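Local structure of peptidase S15/CocE/NonD (Thaumarchaeota archaeon SCGC AB-539-E09, 4PF1) at residues Tyr210-Glu215 and Ala246-Glu251; Asp233-Ala238 and Gly242-Ser247. The protein is a serine aminopeptidase of the S15 family with an alpha/beta-hydrolase fold, and probably removes residues from the amino-terminal end of peptides. One frame throughout, in Å; residues are numbered along the deposited sequence.

Contact 1. Residues Tyr210-Glu215 and Ala246-Glu251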
ATOM      1  N   TYR A 210      18.168  -7.056 -23.722  1.00 15.73           N
ATOM      2  CA  TYR A 210      17.270  -7.920 -24.494  1.00 15.11           C
ATOM      3  C   TYR A 210      18.049  -8.807 -25.478  1.00 17.93           C
ATOM      4  O   TYR A 210      17.781 -10.005 -25.545  1.00 16.74           O
ATOM      5  CB  TYR A 210      16.212  -7.086 -25.231  1.00 15.97           C
ATOM      6  CG  TYR A 210      15.252  -7.909 -26.062  1.00 17.67           C
ATOM      7  CD1 TYR A 210      15.480  -8.121 -27.419  1.00 19.44           C
ATOM      8  CD2 TYR A 210      14.094  -8.442 -25.502  1.00 18.22           C
ATOM      9  CE1 TYR A 210      14.599  -8.873 -28.191  1.00 19.70           C
ATOM     10  CE2 TYR A 210      13.199  -9.189 -26.269  1.00 19.01           C
ATOM     11  CZ  TYR A 210      13.455  -9.399 -27.614  1.00 25.16           C
ATOM     12  OH  TYR A 210      12.580 -10.125 -28.377  1.00 25.97           O
ATOM     13  N   ALA A 211      19.003  -8.225 -26.242  1.00 15.18           N
ATOM     14  CA  ALA A 211      19.828  -9.002 -27.175  1.00 15.30           C
ATOM     15  C   ALA A 211      20.661 -10.036 -26.410  1.00 18.55           C
ATOM     16  O   ALA A 211      20.771 -11.172 -26.853  1.00 18.41           O
ATOM     17  CB  ALA A 211      20.734  -8.080 -27.982  1.00 16.40           C
ATOM     18  N   TYR A 212      21.167  -9.663 -25.218  1.00 14.43           N
ATOM     19  CA  TYR A 212      21.947 -10.547 -24.350  1.00 13.90           C
ATOM     20  C   TYR A 212      21.104 -11.732 -23.882  1.00 17.73           C
ATOM     21  O   TYR A 212      21.505 -12.867 -24.077  1.00 17.87           O
ATOM     22  CB  TYR A 212      22.479  -9.761 -23.137  1.00 14.14           C
ATOM     23  CG  TYR A 212      23.509 -10.499 -22.308  1.00 14.43           C
ATOM     24  CD1 TYR A 212      23.123 -11.338 -21.266  1.00 16.12           C
ATOM     25  CD2 TYR A 212      24.870 -10.295 -22.511  1.00 15.14           C
ATOM     26  CE1 TYR A 212      24.067 -11.990 -20.473  1.00 17.54           C
ATOM     27  CE2 TYR A 212      25.825 -10.933 -21.719  1.00 16.22           C
ATOM     28  CZ  TYR A 212      25.419 -11.782 -20.702  1.00 22.91           C
ATOM     29  OH  TYR A 212      26.356 -12.419 -19.925  1.00 23.90           O
ATOM     30  N   ASN A 213      19.934 -11.459 -23.268  1.00 14.50           N
ATOM     31  CA  ASN A 213      19.035 -12.477 -22.719  1.00 14.25           C
ATOM     32  C   ASN A 213      18.502 -13.433 -23.789  1.00 17.96           C
ATOM     33  O   ASN A 213      18.572 -14.645 -23.605  1.00 18.63           O
ATOM     34  CB  ASN A 213      17.860 -11.811 -21.967  1.00 14.00           C
ATOM     35  CG  ASN A 213      18.271 -11.109 -20.696  1.00 29.94           C
ATOM     36  OD1 ASN A 213      19.288 -11.429 -20.082  1.00 23.74           O
ATOM     37  ND2 ASN A 213      17.488 -10.126 -20.272  1.00 22.86           N
ATOM     38  N   GLN A 214      18.003 -12.899 -24.906  1.00 14.26           N
ATOM     39  CA  GLN A 214      17.431 -13.704 -25.987  1.00 14.00           C
ATOM     40  C   GLN A 214      18.488 -14.385 -26.879  1.00 18.16           C
ATOM     41  O   GLN A 214      18.137 -15.318 -27.611  1.00 17.80           O
ATOM     42  CB  GLN A 214      16.512 -12.834 -26.879  1.00 15.01           C
ATOM     43  CG  GLN A 214      15.269 -12.275 -26.172  1.00 20.72           C
ATOM     44  CD  GLN A 214      14.266 -13.343 -25.810  1.00 27.42           C
ATOM     45  OE1 GLN A 214      14.024 -13.619 -24.637  1.00 22.98           O
ATOM     46  NE2 GLN A 214      13.649 -13.954 -26.809  1.00 17.22           N
ATOM     47  N   GLU A 215      19.758 -13.910 -26.874  1.00 15.22           N
ATOM     48  CA  GLU A 215      20.743 -14.472 -27.812  1.00 15.54           C
ATOM     49  C   GLU A 215      22.028 -15.051 -27.191  1.00 20.77           C
ATOM     50  O   GLU A 215      22.828 -15.624 -27.939  1.00 21.19           O
ATOM     51  CB  GLU A 215      21.118 -13.449 -28.881  1.00 16.67           C
ATOM     52  CG  GLU A 215      19.928 -12.985 -29.697  1.00 21.24           C
ATOM     53  CD  GLU A 215      20.281 -12.277 -30.982  1.00 28.97           C
ATOM     54  OE1 GLU A 215      21.414 -11.755 -31.089  1.00 18.22           O
ATOM     55  OE2 GLU A 215      19.438 -12.284 -31.904  1.00 23.12           O
ATOM     56  N   ALA A 246      30.536  -4.290 -24.557  1.00 17.97           N
ATOM     57  CA  ALA A 246      31.851  -4.916 -24.383  1.00 18.62           C
ATOM     58  C   ALA A 246      32.081  -5.342 -22.927  1.00 22.87           C
ATOM     59  O   ALA A 246      32.738  -6.355 -22.700  1.00 23.26           O
ATOM     60  CB  ALA A 246      32.953  -3.970 -24.831  1.00 19.67           C
ATOM     61  N   SER A 247      31.514  -4.593 -21.942  1.00 18.74           N
ATOM     62  CA  SER A 247      31.645  -4.923 -20.510  1.00 18.15           C
ATOM     63  C   SER A 247      30.896  -6.231 -20.161  1.00 21.62           C
ATOM     64  O   SER A 247      31.193  -6.855 -19.142  1.00 21.79           O
ATOM     65  CB  SER A 247      31.149  -3.772 -19.632  1.00 20.17           C
ATOM     66  OG  SER A 247      29.740  -3.624 -19.677  1.00 25.10           O
ATOM     67  N   ARG A 248      29.956  -6.655 -21.032  1.00 17.30           N
ATOM     68  CA  ARG A 248      29.183  -7.887 -20.858  1.00 16.73           C
ATOM     69  C   ARG A 248      29.644  -8.986 -21.830  1.00 21.51           C
ATOM     70  O   ARG A 248      29.095 -10.092 -21.808  1.00 21.20           O
ATOM     71  CB  ARG A 248      27.674  -7.604 -21.029  1.00 15.02           C
ATOM     72  CG  ARG A 248      26.934  -7.379 -19.709  1.00 13.06           C
ATOM     73  CD  ARG A 248      27.307  -6.060 -19.065  1.00 14.75           C
ATOM     74  NE  ARG A 248      26.462  -5.759 -17.915  1.00 18.33           N
ATOM     75  CZ  ARG A 248      26.680  -4.753 -17.077  1.00 25.80           C
ATOM     76  NH1 ARG A 248      27.732  -3.960 -17.240  1.00 11.63           N
ATOM     77  NH2 ARG A 248      25.858  -4.541 -16.059  1.00 13.29           N
ATOM     78  N   GLY A 249      30.674  -8.680 -22.632  1.00 18.65           N
ATOM     79  CA  GLY A 249      31.247  -9.594 -23.617  1.00 18.89           C
ATOM     80  C   GLY A 249      30.262  -9.987 -24.699  1.00 22.60           C
ATOM     81  O   GLY A 249      30.047 -11.177 -24.938  1.00 22.34           O
ATOM     82  N   MET A 250      29.638  -8.980 -25.345  1.00 18.76           N
ATOM     83  CA  MET A 250      28.592  -9.182 -26.354  1.00 18.39           C
ATOM     84  C   MET A 250      29.127  -9.178 -27.792  1.00 22.44           C
ATOM     85  O   MET A 250      28.330  -9.124 -28.735  1.00 22.29           O
ATOM     86  CB  MET A 250      27.502  -8.105 -26.205  1.00 20.18           C
ATOM     87  CG  MET A 250      26.698  -8.235 -24.934  1.00 23.30           C
ATOM     88  SD  MET A 250      25.379  -7.012 -24.798  1.00 26.82           S
ATOM     89  CE  MET A 250      24.264  -7.584 -26.088  1.00 23.50           C
ATOM     90  N   GLU A 251      30.459  -9.279 -27.965  1.00 19.56           N
ATOM     91  CA  GLU A 251      31.106  -9.278 -29.282  1.00 20.32           C
ATOM     92  C   GLU A 251      30.633 -10.437 -30.185  1.00 23.95           C
ATOM     93  O   GLU A 251      30.602 -10.271 -31.403  1.00 23.48           O
ATOM     94  CB  GLU A 251      32.640  -9.320 -29.142  1.00 22.36           C
ATOM     95  CG  GLU A 251      33.246  -8.013 -28.648  1.00 30.76           C
ATOM     96  CD  GLU A 251      33.324  -7.831 -27.139  1.00 41.74           C
ATOM     97  OE1 GLU A 251      32.714  -8.638 -26.401  1.00 29.11           O
ATOM     98  OE2 GLU A 251      34.005  -6.879 -26.696  1.00 30.61           O
TER
HETATM   99  O   HOH W   1      28.718 -11.155 -19.383  1.00  7.95           O
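A Schellman motif closes helix 241-247, and the residues that flank its glycine, Arg248 and Met250, lie against Tyr212 and Ala211 on helix 204-215. Gly249 has positive phi; its N bonds back to Ala246 O at 3.1 Å, and Met250 N probably bonds back to Ala245 O. The Tyr212 side chain leaves its helix with CG anti to the backbone N (chi1 -169°), which carries one ring edge to the turn. At that edge, close to the ring plane, CE2 of Tyr212 lies 3.4 Å from Arg248 O, and CD2 of Tyr212 lies 3.7 Å from Met250 CG. Met250 SD also stands at the edge, 5.4 Å from the centroid of the Tyr212 ring, an edge-on Met-aromatic contact. A bend at chi3 then brings Met250 CE within 4.0 Å of Ala211 CB. Arg248 turns its guanidinium away, toward Trp225. Phe23 of the second subunit also meets the Tyr212 ring, the planes at about 90°. Replacing Tyr212 by an alanine is likely to open a gap beside Met250 CG and to cost the turn its water-mediated tie to the helix. That water is 2.7 Å from Tyr212 OH and donates to Arg248 O, also at 2.7 Å.

Contact 2. Residues Asp233-Ala238 and Gly242-Ser247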
ATOM      1  N   ASP A 233      23.281   5.870 -13.691  1.00 14.72           N
ATOM      2  CA  ASP A 233      24.661   5.855 -13.231  1.00 15.65           C
ATOM      3  C   ASP A 233      25.510   4.862 -14.031  1.00 19.09           C
ATOM      4  O   ASP A 233      26.589   5.226 -14.504  1.00 20.17           O
ATOM      5  CB  ASP A 233      24.704   5.503 -11.739  1.00 18.33           C
ATOM      6  CG  ASP A 233      25.406   6.539 -10.900  1.00 33.64           C
ATOM      7  OD1 ASP A 233      26.654   6.524 -10.865  1.00 36.30           O
ATOM      8  OD2 ASP A 233      24.710   7.367 -10.278  1.00 40.70           O
ATOM      9  N   ALA A 234      25.003   3.625 -14.212  1.00 14.03           N
ATOM     10  CA  ALA A 234      25.692   2.537 -14.923  1.00 13.62           C
ATOM     11  C   ALA A 234      26.032   2.894 -16.376  1.00 16.37           C
ATOM     12  O   ALA A 234      27.187   2.754 -16.774  1.00 15.20           O
ATOM     13  CB  ALA A 234      24.851   1.266 -14.884  1.00 14.06           C
ATOM     14  N   TYR A 235      25.037   3.367 -17.157  1.00 13.32           N
ATOM     15  CA  TYR A 235      25.221   3.700 -18.571  1.00 13.13           C
ATOM     16  C   TYR A 235      26.082   4.968 -18.770  1.00 19.06           C
ATOM     17  O   TYR A 235      26.839   5.031 -19.743  1.00 19.10           O
ATOM     18  CB  TYR A 235      23.862   3.826 -19.284  1.00 13.20           C
ATOM     19  CG  TYR A 235      23.227   2.481 -19.585  1.00 13.64           C
ATOM     20  CD1 TYR A 235      22.429   1.838 -18.643  1.00 15.27           C
ATOM     21  CD2 TYR A 235      23.451   1.835 -20.799  1.00 13.90           C
ATOM     22  CE1 TYR A 235      21.863   0.589 -18.902  1.00 16.00           C
ATOM     23  CE2 TYR A 235      22.877   0.592 -21.077  1.00 14.21           C
ATOM     24  CZ  TYR A 235      22.087  -0.029 -20.121  1.00 19.82           C
ATOM     25  OH  TYR A 235      21.530  -1.262 -20.369  1.00 18.91           O
ATOM     26  N   LEU A 236      26.007   5.944 -17.834  1.00 16.20           N
ATOM     27  CA  LEU A 236      26.818   7.171 -17.899  1.00 16.04           C
ATOM     28  C   LEU A 236      28.306   6.864 -17.660  1.00 20.64           C
ATOM     29  O   LEU A 236      29.159   7.418 -18.358  1.00 19.56           O
ATOM     30  CB  LEU A 236      26.313   8.226 -16.891  1.00 15.69           C
ATOM     31  CG  LEU A 236      26.934   9.641 -16.974  1.00 20.00           C
ATOM     32  CD1 LEU A 236      26.710  10.279 -18.348  1.00 19.48           C
ATOM     33  CD2 LEU A 236      26.373  10.546 -15.879  1.00 21.28           C
ATOM     34  N   ARG A 237      28.608   5.962 -16.696  1.00 18.66           N
ATOM     35  CA  ARG A 237      29.983   5.550 -16.372  1.00 19.17           C
ATOM     36  C   ARG A 237      30.617   4.780 -17.532  1.00 23.15           C
ATOM     37  O   ARG A 237      31.824   4.890 -17.743  1.00 23.29           O
ATOM     38  CB  ARG A 237      30.023   4.705 -15.093  1.00 20.06           C
ATOM     39  CG  ARG A 237      29.855   5.525 -13.819  1.00 30.79           C
ATOM     40  CD  ARG A 237      30.023   4.659 -12.592  1.00 42.58           C
ATOM     41  NE  ARG A 237      29.239   5.147 -11.457  1.00 49.58           N
ATOM     42  CZ  ARG A 237      29.125   4.504 -10.299  1.00 64.24           C
ATOM     43  NH1 ARG A 237      29.746   3.345 -10.111  1.00 50.95           N
ATOM     44  NH2 ARG A 237      28.390   5.013  -9.320  1.00 50.86           N
ATOM     45  N   ALA A 238      29.799   4.023 -18.299  1.00 19.29           N
ATOM     46  CA  ALA A 238      30.260   3.278 -19.477  1.00 18.92           C
ATOM     47  C   ALA A 238      30.645   4.243 -20.613  1.00 22.13           C
ATOM     48  O   ALA A 238      31.558   3.949 -21.383  1.00 21.69           O
ATOM     49  CB  ALA A 238      29.185   2.310 -19.946  1.00 19.17           C
ATOM     50  N   GLY A 242      28.635   0.980 -26.844  1.00 17.64           N
ATOM     51  CA  GLY A 242      29.656   0.001 -27.206  1.00 17.83           C
ATOM     52  C   GLY A 242      30.430  -0.528 -26.015  1.00 20.80           C
ATOM     53  O   GLY A 242      30.652  -1.737 -25.910  1.00 19.96           O
ATOM     54  N   ALA A 243      30.832   0.373 -25.090  1.00 16.88           N
ATOM     55  CA  ALA A 243      31.570  -0.014 -23.882  1.00 16.85           C
ATOM     56  C   ALA A 243      30.674  -0.781 -22.909  1.00 19.73           C
ATOM     57  O   ALA A 243      31.177  -1.589 -22.134  1.00 18.32           O
ATOM     58  CB  ALA A 243      32.162   1.208 -23.203  1.00 17.71           C
ATOM     59  N   MET A 244      29.346  -0.535 -22.952  1.00 17.82           N
ATOM     60  CA  MET A 244      28.396  -1.262 -22.112  1.00 17.66           C
ATOM     61  C   MET A 244      28.248  -2.696 -22.629  1.00 20.56           C
ATOM     62  O   MET A 244      28.227  -3.637 -21.834  1.00 19.89           O
ATOM     63  CB  MET A 244      27.033  -0.548 -22.061  1.00 19.92           C
ATOM     64  CG  MET A 244      26.110  -1.088 -20.975  1.00 24.17           C
ATOM     65  SD  MET A 244      26.614  -0.619 -19.298  1.00 29.34           S
ATOM     66  CE  MET A 244      25.345  -1.394 -18.366  1.00 25.83           C
ATOM     67  N   ALA A 245      28.182  -2.859 -23.968  1.00 16.80           N
ATOM     68  CA  ALA A 245      28.074  -4.165 -24.617  1.00 16.70           C
ATOM     69  C   ALA A 245      29.374  -4.967 -24.454  1.00 20.50           C
ATOM     70  O   ALA A 245      29.319  -6.170 -24.199  1.00 19.32           O
ATOM     71  CB  ALA A 245      27.738  -3.992 -26.088  1.00 17.46           C
ATOM     72  N   ALA A 246      30.536  -4.290 -24.557  1.00 17.97           N
ATOM     73  CA  ALA A 246      31.851  -4.916 -24.383  1.00 18.62           C
ATOM     74  C   ALA A 246      32.081  -5.342 -22.927  1.00 22.87           C
ATOM     75  O   ALA A 246      32.738  -6.355 -22.700  1.00 23.26           O
ATOM     76  CB  ALA A 246      32.953  -3.970 -24.831  1.00 19.67           C
ATOM     77  N   SER A 247      31.514  -4.593 -21.942  1.00 18.74           N
ATOM     78  CA  SER A 247      31.645  -4.923 -20.510  1.00 18.15           C
ATOM     79  C   SER A 247      30.896  -6.231 -20.161  1.00 21.62           C
ATOM     80  O   SER A 247      31.193  -6.855 -19.142  1.00 21.79           O
ATOM     81  CB  SER A 247      31.149  -3.772 -19.632  1.00 20.17           C
ATOM     82  OG  SER A 247      29.740  -3.624 -19.677  1.00 25.10           O
TER
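Met244 lies across the ring of Tyr235 where two successive helices, 231-238 and 241-247, pack nearly at right angles within the S15 alpha/beta-hydrolase region. The axes of the short segments come within 9.1 Å at an angle of 104°. The tight part is sulfur and methyl on an aromatic face. In Met244 CG is anti to the backbone N, and the bend at chi2 (72°) lays the straight end of the chain over the ring: CE sits 4.0 Å from the Tyr235 ring centroid, only 14° off the normal, as a CH-pi contact. Met244 SD lies over the face too, which makes this a Met-aromatic contact, while Met244 CG approaches Tyr235 CE2 at 3.6 Å. Ala238 CB packs against Met244 SD at 4.0 Å. Helix 204-215 continues the packing, with Pro209 against Tyr235 and Leu208 against Met244.

At the partly exposed margin Ala243 CB still comes close, 3.3 Å from Ala238 O, but there a lone methyl meets a carbonyl oxygen. The looser side is at Ala234, whose CB reaches Met244 CE only at 4.4 Å. Exposed Arg237 takes no part across the contact: it pairs with Asp233, whose other oxygen has Arg441 as a second partner, and also bridges to Asp513 of the third subunit. Within that intrahelical pair Arg237 NH2 reaches Asp233 OD1 at 2.8 Å, from above the carboxylate plane.

Helix 241-247 is common to both contacts, whose centres are about 12 Å apart. Contact 2 holds its body against helix 231-238, whereas contact 1 docks its C-terminal turn on helix 204-215; Ala246 and Ser247 belong to both. The two are joined through the backbone by a probable hydrogen bond, Met250 N to Ala245 O at 3.1 Å, and Ser247 OG links them further, donating to Met244 O and accepting from Arg248 NH1. Helix 204-215 also touches Met244 and Tyr235, so the three helices pack as one cluster. Neither contact contains a member of the probable Ser161-His328-Asp295 triad: both are structural packing within the S15 family region.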